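Local coordinates for magnetosome membrane protein MamB, putative Co/Zn/Cd cation transporter. Cation diffusion facilitator family (Desulfamplus magnetovallimortis, PDB 6QFJ), which probably transports divalent metal cations across the magnetosome membrane as a cation diffusion facilitator, of which this chain is the C-terminal dimerisation domain, at residues Glu8-Val13 with Lys24-Arg29; Phe37-Tyr42 with Gln61-Ile66. One frame throughout, in Å; residues are numbered along the deposited sequence.

Contact 1. Residues Glu8-Val13 with Lys24-Arg29; sequences EAIANV and KDIIAR
Ile26 meets Ala11 and Ile10 through a single methyl group, and every contact between helix segment 8-13 and strand segment 24-29 is apolar. The delta methyl does the touching: Ile26 CD1 lies 4.0 Å from Ala11 CB and 4.1 Å from Ala11 CA, against the bare flank of the helix where the side chain is no more than a methyl. One residue back, the branch methyl of Ile10 comes in from beside it, with Ile10 CG2 at 4.2 Å from Ile26 CD1. The torsions of Ile26 account for this reach: CG1 stands anti to the carbonyl carbon (chi1 -60°), and CD1 is then fully extended (chi2 180°), which carries the methyl off the strand to the helix. Ile10 divides its work between branches, since the longer CG1 arm turns away from Ile26 into the core while CG2 is left for Ile26. Here helix 2-15 packs on strand 22-31, the first helix and first strand of the alpha-beta-beta-alpha-beta, metallochaperone-like fold of CDF C-terminal domains. Ile7, one turn before Ala11, also touches Ile26, and Ile63 of helix 49-66 meets Ile10 on the inner side.

No hydrogen bond joins the two segments. The helix keeps its i to i+4 ladder, Asn12 N to Glu8 O at 3.0 Å being one rung. The strand pairs with 34-43, and Lys24 and Asp25 both face Asp40 in a classic beta bulge. Lys24 makes a cation-pi contact with Phe78.

Contact 2. Residues Phe37-Tyr42 with Gln61-Ile66; sequences FEIDLY and QIIKEI
In the beta-alpha-beta unit of strand 34-43, helix 49-66 and strand 71-79, within 61-66 it is Ile63 that meets Phe37 and Ile39 on the first strand. Both branches of Ile63 are used. The CG2 methyl sits over one face of the Phe37 ring, 3.9 Å from Phe37 CD1, with Phe37 CE1 almost as close. The longer arm, CG1 anti to the carbonyl carbon (chi1 -68°), runs to Ile39, and the two isoleucines meet tip to tip. Their delta methyls are tight, Ile39 CD1 to Ile63 CD1 being 3.5 Å, and Ile39 has its chi2 at -109°, off the staggered positions. An alanine in place of Ile63 is likely to open a gap between helix and sheet, with one ring face of Phe37 and the end of Ile39 left without their packing partner. On the outer side of the helix, Gln61 NE2 donates to Glu65 OE1 at 3.0 Å, one turn on, with that oxygen in the amide plane of Gln61 and accepting on its anti lone pair. Ile63 also touches Ser71 and Val73, so one side chain joins the helix to both strands, as expected in the core of a beta-alpha-beta crossover.

Both contacts seat a helix on the same face of one sheet, through the neighbouring strands 22-31 and 34-43. Contact 2 is the core one: all its touching residues are buried, an aromatic ring takes part, and it lies near the centre of the chain. Contact 1 is nearer the edge, aliphatic throughout and only partly buried. They meet where Ile10 CD1 packs on Phe37 CE2 at 3.6 Å, so the two helices and the sheet share one hydrophobic layer. On the other face the two strands are joined by charge as well, Arg29 NH2 bridging to Glu38 OE1 at 2.8 Å, and between them the antiparallel strands pair through their backbones.

Contact 1. Residues Glu8-Val13 with Lys24-Arg29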
# COMPACT_ATOMS: atom_id res chain seq x y z
N GLU A 8 -9.16 -0.87 6.20
CA GLU A 8 -9.19 0.26 7.09
C GLU A 8 -7.93 0.38 7.94
O GLU A 8 -7.40 1.48 8.11
CB GLU A 8 -10.38 0.15 8.01
CG GLU A 8 -10.40 1.24 9.04
CD GLU A 8 -11.56 1.20 10.05
OE1 GLU A 8 -11.65 2.17 10.83
OE2 GLU A 8 -12.36 0.25 10.10
N ALA A 9 -7.43 -0.75 8.47
CA ALA A 9 -6.26 -0.68 9.26
C ALA A 9 -5.03 -0.35 8.36
O ALA A 9 -4.14 0.40 8.74
CB ALA A 9 -6.07 -1.99 10.03
N ILE A 10 -4.95 -1.00 7.21
CA ILE A 10 -3.90 -0.70 6.23
C ILE A 10 -3.88 0.80 5.87
O ILE A 10 -2.86 1.45 5.99
CB ILE A 10 -4.00 -1.59 4.97
CG1 ILE A 10 -3.72 -3.03 5.31
CG2 ILE A 10 -2.98 -1.16 3.91
CD1 ILE A 10 -4.14 -4.00 4.22
N ALA A 11 -5.03 1.37 5.57
CA ALA A 11 -5.12 2.80 5.26
C ALA A 11 -4.70 3.63 6.42
O ALA A 11 -4.00 4.60 6.22
CB ALA A 11 -6.55 3.20 4.85
N ASN A 12 -5.07 3.23 7.64
CA ASN A 12 -4.69 4.00 8.81
C ASN A 12 -3.18 4.04 8.92
O ASN A 12 -2.60 5.08 9.17
CB ASN A 12 -5.26 3.41 10.11
CG ASN A 12 -6.71 3.76 10.34
OD1 ASN A 12 -7.18 4.67 9.72
ND2 ASN A 12 -7.46 3.00 11.16
N VAL A 13 -2.51 2.92 8.65
CA VAL A 13 -1.05 2.91 8.77
C VAL A 13 -0.41 3.74 7.71
O VAL A 13 0.51 4.58 7.98
CB VAL A 13 -0.49 1.50 8.79
CG1 VAL A 13 1.05 1.55 8.86
CG2 VAL A 13 -1.05 0.75 10.00
N LYS A 24 -3.52 6.50 -2.97
CA LYS A 24 -4.34 6.72 -4.14
C LYS A 24 -5.49 5.73 -4.22
O LYS A 24 -6.60 6.09 -4.55
CB LYS A 24 -3.49 6.57 -5.39
CG LYS A 24 -4.25 6.74 -6.70
CD LYS A 24 -3.15 6.94 -7.70
CE LYS A 24 -3.37 6.33 -9.05
NZ LYS A 24 -3.96 7.26 -9.88
N ASP A 25 -5.21 4.47 -3.93
CA ASP A 25 -6.25 3.44 -3.94
C ASP A 25 -5.78 2.18 -3.30
O ASP A 25 -4.59 1.84 -3.34
CB ASP A 25 -6.64 3.12 -5.36
CG ASP A 25 -8.05 2.55 -5.48
OD1 ASP A 25 -8.93 2.74 -4.58
OD2 ASP A 25 -8.27 1.87 -6.50
N ILE A 26 -6.70 1.49 -2.66
CA ILE A 26 -6.45 0.16 -2.06
C ILE A 26 -7.53 -0.76 -2.55
O ILE A 26 -8.72 -0.51 -2.35
CB ILE A 26 -6.50 0.17 -0.55
CG1 ILE A 26 -5.44 1.12 0.01
CG2 ILE A 26 -6.24 -1.24 0.01
CD1 ILE A 26 -5.39 1.23 1.52
N ILE A 27 -7.14 -1.83 -3.21
CA ILE A 27 -8.10 -2.86 -3.63
C ILE A 27 -7.71 -4.17 -3.03
O ILE A 27 -6.53 -4.48 -2.93
CB ILE A 27 -8.15 -2.94 -5.17
CG1 ILE A 27 -8.86 -1.70 -5.73
CG2 ILE A 27 -8.94 -4.14 -5.67
CD1 ILE A 27 -8.75 -1.57 -7.23
N ALA A 28 -8.70 -4.99 -2.67
CA ALA A 28 -8.47 -6.36 -2.15
C ALA A 28 -9.45 -7.33 -2.74
O ALA A 28 -10.61 -7.03 -2.87
CB ALA A 28 -8.62 -6.38 -0.63
N ARG A 29 -8.98 -8.53 -3.08
CA ARG A 29 -9.92 -9.57 -3.42
C ARG A 29 -9.44 -10.91 -2.92
O ARG A 29 -8.26 -11.10 -2.61
CB ARG A 29 -10.16 -9.64 -4.92
CG ARG A 29 -9.00 -10.13 -5.72
CD ARG A 29 -9.26 -10.01 -7.21
NE ARG A 29 -9.16 -8.63 -7.63
CZ ARG A 29 -8.02 -8.02 -7.84
NH1 ARG A 29 -6.87 -8.68 -7.68
NH2 ARG A 29 -8.02 -6.75 -8.19

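Contact 2. Residues Phe37-Tyr42 with Gln61-Ile66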
# COMPACT_ATOMS: atom_id res chain seq x y z
N PHE A 37 -3.90 -8.02 -2.59
CA PHE A 37 -3.99 -6.56 -2.41
C PHE A 37 -3.29 -5.84 -3.54
O PHE A 37 -2.19 -6.25 -3.98
CB PHE A 37 -3.37 -6.14 -1.12
CG PHE A 37 -4.14 -6.57 0.08
CD1 PHE A 37 -3.87 -7.81 0.68
CD2 PHE A 37 -5.06 -5.73 0.65
CE1 PHE A 37 -4.57 -8.19 1.77
CE2 PHE A 37 -5.76 -6.14 1.78
CZ PHE A 37 -5.55 -7.39 2.31
N GLU A 38 -3.95 -4.80 -4.07
CA GLU A 38 -3.36 -3.85 -5.01
C GLU A 38 -3.37 -2.52 -4.36
O GLU A 38 -4.46 -1.99 -4.00
CB GLU A 38 -4.15 -3.80 -6.32
CG GLU A 38 -3.99 -5.10 -7.11
CD GLU A 38 -4.94 -5.24 -8.28
OE1 GLU A 38 -6.08 -4.76 -8.21
OE2 GLU A 38 -4.54 -5.86 -9.25
N ILE A 39 -2.19 -1.98 -4.14
CA ILE A 39 -2.04 -0.74 -3.43
C ILE A 39 -1.38 0.30 -4.34
O ILE A 39 -0.22 0.09 -4.83
CB ILE A 39 -1.19 -0.93 -2.17
CG1 ILE A 39 -1.70 -2.13 -1.38
CG2 ILE A 39 -1.16 0.35 -1.35
CD1 ILE A 39 -2.40 -1.88 -0.10
N ASP A 40 -2.10 1.40 -4.57
CA ASP A 40 -1.58 2.54 -5.31
C ASP A 40 -1.30 3.70 -4.39
O ASP A 40 -2.18 4.11 -3.64
CB ASP A 40 -2.57 2.94 -6.42
CG ASP A 40 -2.73 1.86 -7.47
OD1 ASP A 40 -1.90 0.89 -7.49
OD2 ASP A 40 -3.71 1.89 -8.23
N LEU A 41 -0.09 4.25 -4.46
CA LEU A 41 0.35 5.36 -3.60
C LEU A 41 0.93 6.50 -4.34
O LEU A 41 1.52 6.33 -5.40
CB LEU A 41 1.44 4.89 -2.67
CG LEU A 41 1.09 3.61 -1.89
CD1 LEU A 41 2.27 3.12 -1.18
CD2 LEU A 41 -0.03 3.88 -0.93
N TYR A 42 0.74 7.71 -3.79
CA TYR A 42 1.42 8.90 -4.23
C TYR A 42 2.65 9.05 -3.43
O TYR A 42 2.66 8.89 -2.23
CB TYR A 42 0.53 10.19 -4.01
CG TYR A 42 -0.64 10.28 -4.94
CD1 TYR A 42 -0.44 10.40 -6.28
CD2 TYR A 42 -1.96 10.18 -4.50
CE1 TYR A 42 -1.48 10.44 -7.15
CE2 TYR A 42 -3.04 10.24 -5.36
CZ TYR A 42 -2.78 10.38 -6.69
OH TYR A 42 -3.79 10.46 -7.60
N GLN A 61 5.58 -5.08 4.08
CA GLN A 61 5.75 -5.42 5.48
C GLN A 61 4.49 -5.07 6.26
O GLN A 61 3.97 -5.85 7.05
CB GLN A 61 6.97 -4.62 6.00
CG GLN A 61 7.37 -4.92 7.45
CD GLN A 61 6.47 -4.36 8.49
OE1 GLN A 61 6.04 -3.21 8.44
NE2 GLN A 61 6.15 -5.20 9.51
N ILE A 62 3.96 -3.90 6.00
CA ILE A 62 2.71 -3.49 6.70
C ILE A 62 1.59 -4.44 6.49
O ILE A 62 0.97 -4.93 7.44
CB ILE A 62 2.32 -2.06 6.28
CG1 ILE A 62 3.36 -1.10 6.78
CG2 ILE A 62 0.95 -1.71 6.81
CD1 ILE A 62 3.31 0.29 6.20
N ILE A 63 1.38 -4.81 5.22
CA ILE A 63 0.30 -5.74 4.94
C ILE A 63 0.50 -7.09 5.58
O ILE A 63 -0.42 -7.63 6.24
CB ILE A 63 0.03 -5.84 3.45
CG1 ILE A 63 -0.52 -4.52 3.02
CG2 ILE A 63 -0.99 -6.98 3.17
CD1 ILE A 63 -0.66 -4.39 1.56
N LYS A 64 1.70 -7.66 5.42
CA LYS A 64 1.99 -8.94 6.02
C LYS A 64 1.80 -8.93 7.55
O LYS A 64 1.40 -9.92 8.14
CB LYS A 64 3.44 -9.33 5.74
CG LYS A 64 3.79 -9.44 4.30
CD LYS A 64 2.89 -10.40 3.62
CE LYS A 64 3.49 -10.78 2.29
NZ LYS A 64 2.50 -11.56 1.50
N GLU A 65 2.12 -7.82 8.19
CA GLU A 65 1.92 -7.75 9.59
C GLU A 65 0.46 -7.66 9.96
O GLU A 65 0.02 -8.27 10.93
CB GLU A 65 2.67 -6.57 10.24
CG GLU A 65 2.46 -6.53 11.76
CD GLU A 65 3.30 -5.43 12.45
OE1 GLU A 65 4.32 -5.01 11.89
OE2 GLU A 65 2.96 -5.01 13.60
N ILE A 66 -0.31 -6.87 9.24
CA ILE A 66 -1.74 -6.69 9.60
C ILE A 66 -2.62 -7.86 9.26
O ILE A 66 -3.51 -8.22 10.03
CB ILE A 66 -2.26 -5.41 8.94
CG1 ILE A 66 -1.54 -4.26 9.56
CG2 ILE A 66 -3.78 -5.27 9.10
CD1 ILE A 66 -2.16 -2.94 9.32